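Cytosine-specific methyltransferase (Escherichia coli O157:H7 EDL933, PDB 3G7U) probably transfers a methyl group from S-adenosyl-L-methionine to carbon 5 of cytosine in DNA, as a prophage-encoded member of the C5-methyltransferase family. Local coordinates at residues 195-200 against 310-315; 251-256 against 333-338. All coordinates share one frame; numbering follows the deposited sequence.

Contact 1: 195-200 against 310-315; sequences DALYGL and PIHPYH
One methyl of Leu197 carries this small contact: its CD1 lies 4.0 Å from NE2 of His312, coming at the imidazole obliquely, while the same methyl stands 4.4 Å from CD of Pro313. The leucine and histidine side chains run past each other in opposite directions. With CG set anti to the carbonyl carbon (chi1 -60°) and CD1 trans to CA, Leu197 sends CD1 toward 310-315, where it meets the ring; the CA atoms of Leu197 and His312 are 9.6 Å apart. The imidazole is flanked on both faces and gripped at ND1. His315 CD2 sits 3.3 Å above the ring plane on one side and Pro313 CD 3.2 Å above it on the other, each toward the rim. ND1 accepts the backbone N-H of His315 at 3.1 Å, nearly straight at 170°, and that of Tyr314; both donors are tilted out of the ring plane. If the ring is neutral, this double acceptance would put its proton on NE2, the atom facing the leucine. By sequence, 310-315 leads into motif IX of the C5-methyltransferases, carried by helix 321-328, consistent with a contact between the beginning and the end of the variable region, which in this family contains the target-recognition domain. Leu197 begins a type II turn completed at Leu200, with Gly199 at positive phi. Arg326 of helix 321-328 bonds the carbonyls of Ala196 and Tyr198, and Asp202 pairs with NE2 of His315.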
loop_
_atom_site.group_PDB
_atom_site.type_symbol
_atom_site.label_atom_id
_atom_site.label_comp_id
_atom_site.label_asym_id
_atom_site.label_seq_id
_atom_site.Cartn_x
_atom_site.Cartn_y
_atom_site.Cartn_z
ATOM N N ASP A 195 17.656 5.587 7.910
ATOM C CA ASP A 195 16.738 6.660 8.322
ATOM C C ASP A 195 15.373 6.100 8.704
ATOM O O ASP A 195 14.730 6.600 9.628
ATOM C CB ASP A 195 16.495 7.658 7.181
ATOM C CG ASP A 195 17.774 8.330 6.679
ATOM O OD1 ASP A 195 18.671 8.623 7.498
ATOM O OD2 ASP A 195 17.859 8.569 5.449
ATOM N N ALA A 196 14.923 5.079 7.977
ATOM C CA ALA A 196 13.528 4.602 8.191
ATOM C C ALA A 196 13.431 3.868 9.516
ATOM O O ALA A 196 12.426 3.971 10.201
ATOM C CB ALA A 196 13.102 3.669 7.056
ATOM N N LEU A 197 14.510 3.189 9.887
ATOM C CA LEU A 197 14.546 2.336 11.097
ATOM C C LEU A 197 14.996 3.068 12.364
ATOM O O LEU A 197 15.037 2.464 13.439
ATOM C CB LEU A 197 15.417 1.113 10.853
ATOM C CG LEU A 197 14.958 0.223 9.707
ATOM C CD1 LEU A 197 15.683 -1.100 9.747
ATOM C CD2 LEU A 197 13.446 0.007 9.764
ATOM N N TYR A 198 15.248 4.380 12.249
ATOM C CA TYR A 198 15.721 5.212 13.362
ATOM C C TYR A 198 14.829 5.090 14.576
ATOM O O TYR A 198 13.593 5.274 14.471
ATOM C CB TYR A 198 15.774 6.710 12.985
ATOM C CG TYR A 198 15.926 7.591 14.221
ATOM C CD1 TYR A 198 17.179 7.766 14.800
ATOM C CD2 TYR A 198 14.819 8.180 14.848
ATOM C CE1 TYR A 198 17.341 8.530 15.944
ATOM C CE2 TYR A 198 14.963 8.924 16.010
ATOM C CZ TYR A 198 16.245 9.088 16.538
ATOM O OH TYR A 198 16.446 9.819 17.665
ATOM N N GLY A 199 15.444 4.840 15.737
ATOM C CA GLY A 199 14.746 5.014 17.035
ATOM C C GLY A 199 13.907 3.834 17.509
ATOM O O GLY A 199 13.307 3.874 18.584
ATOM N N LEU A 200 13.876 2.768 16.718
ATOM C CA LEU A 200 13.170 1.556 17.103
ATOM C C LEU A 200 13.979 0.797 18.165
ATOM O O LEU A 200 15.214 0.962 18.241
ATOM C CB LEU A 200 12.929 0.678 15.855
ATOM C CG LEU A 200 11.878 1.155 14.822
ATOM C CD1 LEU A 200 11.991 0.345 13.537
ATOM C CD2 LEU A 200 10.440 1.054 15.348
ATOM N N PRO A 310 13.845 -9.721 4.804
ATOM C CA PRO A 310 15.184 -9.132 4.854
ATOM C C PRO A 310 15.804 -9.313 6.232
ATOM O O PRO A 310 15.087 -9.429 7.236
ATOM C CB PRO A 310 14.924 -7.632 4.649
ATOM C CG PRO A 310 13.570 -7.588 3.961
ATOM C CD PRO A 310 12.807 -8.707 4.535
ATOM N N ILE A 311 17.130 -9.327 6.274
ATOM C CA ILE A 311 17.892 -9.352 7.523
ATOM C C ILE A 311 18.226 -7.930 7.904
ATOM O O ILE A 311 18.599 -7.095 7.034
ATOM C CB ILE A 311 19.203 -10.179 7.340
ATOM C CG1 ILE A 311 18.881 -11.568 6.783
ATOM C CG2 ILE A 311 20.049 -10.261 8.619
ATOM C CD1 ILE A 311 17.915 -12.371 7.603
ATOM N N HIS A 312 18.101 -7.635 9.190
ATOM C CA HIS A 312 18.398 -6.336 9.720
ATOM C C HIS A 312 19.885 -5.987 9.463
ATOM O O HIS A 312 20.733 -6.898 9.492
ATOM C CB HIS A 312 18.152 -6.389 11.215
ATOM C CG HIS A 312 18.056 -5.050 11.854
ATOM N ND1 HIS A 312 19.163 -4.354 12.288
ATOM C CD2 HIS A 312 16.987 -4.265 12.122
ATOM C CE1 HIS A 312 18.776 -3.194 12.797
ATOM N NE2 HIS A 312 17.459 -3.122 12.724
ATOM N N PRO A 313 20.190 -4.704 9.190
ATOM C CA PRO A 313 21.579 -4.349 8.822
ATOM C C PRO A 313 22.594 -4.546 9.943
ATOM O O PRO A 313 23.765 -4.889 9.660
ATOM C CB PRO A 313 21.481 -2.871 8.458
ATOM C CG PRO A 313 20.257 -2.359 9.195
ATOM C CD PRO A 313 19.304 -3.517 9.148
ATOM N N TYR A 314 22.147 -4.345 11.181
ATOM C CA TYR A 314 23.019 -4.369 12.362
ATOM C C TYR A 314 22.805 -5.594 13.273
ATOM O O TYR A 314 23.774 -6.154 13.804
ATOM C CB TYR A 314 22.858 -3.072 13.145
ATOM C CG TYR A 314 23.124 -1.824 12.312
ATOM C CD1 TYR A 314 24.267 -1.714 11.506
ATOM C CD2 TYR A 314 22.241 -0.747 12.340
ATOM C CE1 TYR A 314 24.513 -0.563 10.748
ATOM C CE2 TYR A 314 22.477 0.412 11.579
ATOM C CZ TYR A 314 23.609 0.492 10.797
ATOM O OH TYR A 314 23.829 1.642 10.059
ATOM N N HIS A 315 21.549 -6.010 13.434
ATOM C CA HIS A 315 21.208 -7.154 14.277
ATOM C C HIS A 315 21.148 -8.439 13.494
ATOM O O HIS A 315 20.722 -8.464 12.329
ATOM C CB HIS A 315 19.872 -6.929 15.020
ATOM C CG HIS A 315 19.860 -5.696 15.862
ATOM N ND1 HIS A 315 20.775 -5.475 16.868
ATOM C CD2 HIS A 315 19.055 -4.610 15.843
ATOM C CE1 HIS A 315 20.534 -4.307 17.432
ATOM N NE2 HIS A 315 19.504 -3.755 16.818
#

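Contact 2: 251-256 against 333-338; sequences IISGCT and WFRFHV
Ser253 faces Arg335 and Phe334 at loose range: its OG stands 4.4 Å from CG of Arg335 and 4.5 Å from the carbonyl oxygen of Phe334. The tighter link runs through a water, bonded to the serine OG at 2.7 Å and accepting the backbone N-H of Phe336 at 2.9 Å from its N. A chi1 of 61° lodges OG between the backbone N and carbonyl carbon of its own residue, which points OG to the water. With no direct hydrogen bond across the contact, this is a worked case of solvent bridging two loops.

The next shell surrounds these partners. Arg335 leaves the contact at once: its chain is extended through every torsion up to NE, and the guanidinium forms salt bridges with Glu213, Asp240 and Glu242, so the aliphatic CG is the part left beside the serine. On the same segment the Phe334 and Phe336 rings pack together, with CD2 of Phe334 lying 3.4 Å above the Phe336 ring plane, toward its rim. The other loop bends sharply beyond the serine, through Gly254 at positive phi and an inverse gamma turn centred on Cys255.

A second link runs through Arg322, whose side chain donates to the carbonyls of Ser253 and Phe334, one from each segment. Arg322 belongs to helix 321-328, which by sequence carries family motif IX and whose Ala325 also touches the Phe336 ring. Helix 340-348 packs against that ring through Ser343 and Ile347, and strand 251-252 pairs with strand 216-217 while Ile252 and Trp333 rest on Leu247 of helix 241-248.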
loop_
_atom_site.group_PDB
_atom_site.type_symbol
_atom_site.label_atom_id
_atom_site.label_comp_id
_atom_site.label_asym_id
_atom_site.label_seq_id
_atom_site.Cartn_x
_atom_site.Cartn_y
_atom_site.Cartn_z
ATOM N N ILE A 251 4.681 5.022 21.908
ATOM C CA ILE A 251 4.494 3.569 21.899
ATOM C C ILE A 251 3.804 3.094 20.621
ATOM O O ILE A 251 2.754 3.610 20.250
ATOM C CB ILE A 251 3.691 3.143 23.120
ATOM C CG1 ILE A 251 4.553 3.355 24.390
ATOM C CG2 ILE A 251 3.255 1.661 23.051
ATOM C CD1 ILE A 251 3.736 3.406 25.669
ATOM N N ILE A 252 4.398 2.095 19.978
ATOM C CA ILE A 252 3.843 1.595 18.703
ATOM C C ILE A 252 3.815 0.048 18.699
ATOM O O ILE A 252 4.491 -0.592 19.495
ATOM C CB ILE A 252 4.613 2.124 17.516
ATOM C CG1 ILE A 252 6.004 1.454 17.418
ATOM C CG2 ILE A 252 4.725 3.714 17.516
ATOM C CD1 ILE A 252 6.824 1.892 16.234
ATOM N N SER A 253 2.977 -0.536 17.830
ATOM C CA SER A 253 2.766 -1.994 17.780
ATOM C C SER A 253 3.740 -2.594 16.765
ATOM O O SER A 253 4.384 -1.858 16.013
ATOM C CB SER A 253 1.318 -2.326 17.374
ATOM O OG SER A 253 1.024 -1.812 16.069
ATOM N N GLY A 254 3.852 -3.926 16.779
ATOM C CA GLY A 254 4.542 -4.698 15.740
ATOM C C GLY A 254 6.018 -4.886 15.923
ATOM O O GLY A 254 6.703 -5.286 14.980
ATOM N N CYS A 255 6.537 -4.620 17.125
ATOM C CA CYS A 255 7.962 -4.756 17.358
ATOM C C CYS A 255 8.250 -6.172 17.894
ATOM O O CYS A 255 8.727 -6.349 19.002
ATOM C CB CYS A 255 8.471 -3.682 18.328
ATOM S SG CYS A 255 8.229 -2.010 17.664
ATOM N N THR A 256 7.910 -7.181 17.101
ATOM C CA THR A 256 8.043 -8.555 17.526
ATOM C C THR A 256 9.079 -9.261 16.667
ATOM O O THR A 256 9.038 -9.210 15.432
ATOM C CB THR A 256 6.672 -9.322 17.526
ATOM O OG1 THR A 256 6.847 -10.722 17.238
ATOM C CG2 THR A 256 5.698 -8.716 16.603
ATOM N N TRP A 333 1.476 4.663 13.225
ATOM C CA TRP A 333 0.132 4.539 13.817
ATOM C C TRP A 333 -0.805 3.568 13.072
ATOM O O TRP A 333 -1.883 3.269 13.551
ATOM C CB TRP A 333 -0.527 5.934 13.985
ATOM C CG TRP A 333 -0.554 6.795 12.737
ATOM C CD1 TRP A 333 0.320 7.781 12.415
ATOM C CD2 TRP A 333 -1.525 6.749 11.647
ATOM N NE1 TRP A 333 -0.043 8.380 11.223
ATOM C CE2 TRP A 333 -1.170 7.770 10.732
ATOM C CE3 TRP A 333 -2.665 5.966 11.386
ATOM C CZ2 TRP A 333 -1.887 8.013 9.546
ATOM C CZ3 TRP A 333 -3.386 6.200 10.219
ATOM C CH2 TRP A 333 -2.995 7.215 9.306
ATOM N N PHE A 334 -0.350 3.057 11.926
ATOM C CA PHE A 334 -1.130 2.085 11.158
ATOM C C PHE A 334 -1.004 0.735 11.866
ATOM O O PHE A 334 0.089 0.302 12.217
ATOM C CB PHE A 334 -0.621 2.033 9.711
ATOM C CG PHE A 334 -1.601 1.430 8.752
ATOM C CD1 PHE A 334 -2.482 2.259 8.031
ATOM C CD2 PHE A 334 -1.680 0.054 8.602
ATOM C CE1 PHE A 334 -3.433 1.709 7.156
ATOM C CE2 PHE A 334 -2.628 -0.513 7.701
ATOM C CZ PHE A 334 -3.489 0.334 6.997
ATOM N N ARG A 335 -2.128 0.053 12.075
ATOM C CA ARG A 335 -2.128 -1.153 12.884
ATOM C C ARG A 335 -2.345 -2.367 12.008
ATOM O O ARG A 335 -3.293 -2.396 11.227
ATOM C CB ARG A 335 -3.250 -1.077 13.906
ATOM C CG ARG A 335 -3.175 -2.178 14.967
ATOM C CD ARG A 335 -4.244 -1.928 16.041
ATOM N NE ARG A 335 -4.205 -2.971 17.059
ATOM C CZ ARG A 335 -4.672 -2.833 18.299
ATOM N NH1 ARG A 335 -5.187 -1.664 18.683
ATOM N NH2 ARG A 335 -4.586 -3.851 19.171
ATOM N N PHE A 336 -1.477 -3.365 12.125
ATOM C CA PHE A 336 -1.602 -4.574 11.282
ATOM C C PHE A 336 -2.101 -5.738 12.108
ATOM O O PHE A 336 -2.244 -5.625 13.326
ATOM C CB PHE A 336 -0.244 -4.944 10.663
ATOM C CG PHE A 336 0.246 -3.918 9.710
ATOM C CD1 PHE A 336 -0.166 -3.949 8.393
ATOM C CD2 PHE A 336 1.037 -2.848 10.151
ATOM C CE1 PHE A 336 0.223 -2.945 7.501
ATOM C CE2 PHE A 336 1.441 -1.827 9.262
ATOM C CZ PHE A 336 1.046 -1.890 7.933
ATOM N N HIS A 337 -2.372 -6.871 11.455
ATOM C CA HIS A 337 -2.710 -8.083 12.188
ATOM C C HIS A 337 -1.620 -8.421 13.199
ATOM O O HIS A 337 -0.427 -8.181 12.954
ATOM C CB HIS A 337 -2.886 -9.248 11.207
ATOM C CG HIS A 337 -3.607 -10.425 11.799
ATOM N ND1 HIS A 337 -2.952 -11.448 12.459
ATOM C CD2 HIS A 337 -4.928 -10.735 11.836
ATOM C CE1 HIS A 337 -3.838 -12.338 12.877
ATOM N NE2 HIS A 337 -5.044 -11.924 12.525
ATOM N N VAL A 338 -2.031 -9.037 14.307
ATOM C CA VAL A 338 -1.105 -9.364 15.410
ATOM C C VAL A 338 0.022 -10.342 15.050
ATOM O O VAL A 338 1.146 -10.226 15.584
ATOM C CB VAL A 338 -1.842 -9.862 16.701
ATOM C CG1 VAL A 338 -2.586 -8.725 17.369
ATOM C CG2 VAL A 338 -2.800 -11.026 16.406
HETATM O O HOH W 1 0.744 -3.537 13.992
#

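Overall arrangement
The segments of the two contacts alternate along the chain, 195-200, 251-256, 310-315, 333-338, so the two contacts cross in sequence. Their centres lie about 16 Å apart, yet they touch directly where Leu200 CD2 packs 3.8 Å from Ile252 CD1. Helix 321-328 is common ground: Glu323 and Arg326 face contact 1, Arg322 faces contact 2. Contact 1 lies farther out, its centre about 20 Å from the centre of the chain against about 16 Å for contact 2. Both lie away from the predicted catalytic Cys81. Contact 1 probably joins parts of the family's variable region, whereas contact 2 probably joins that region to the loop after helix 321-328.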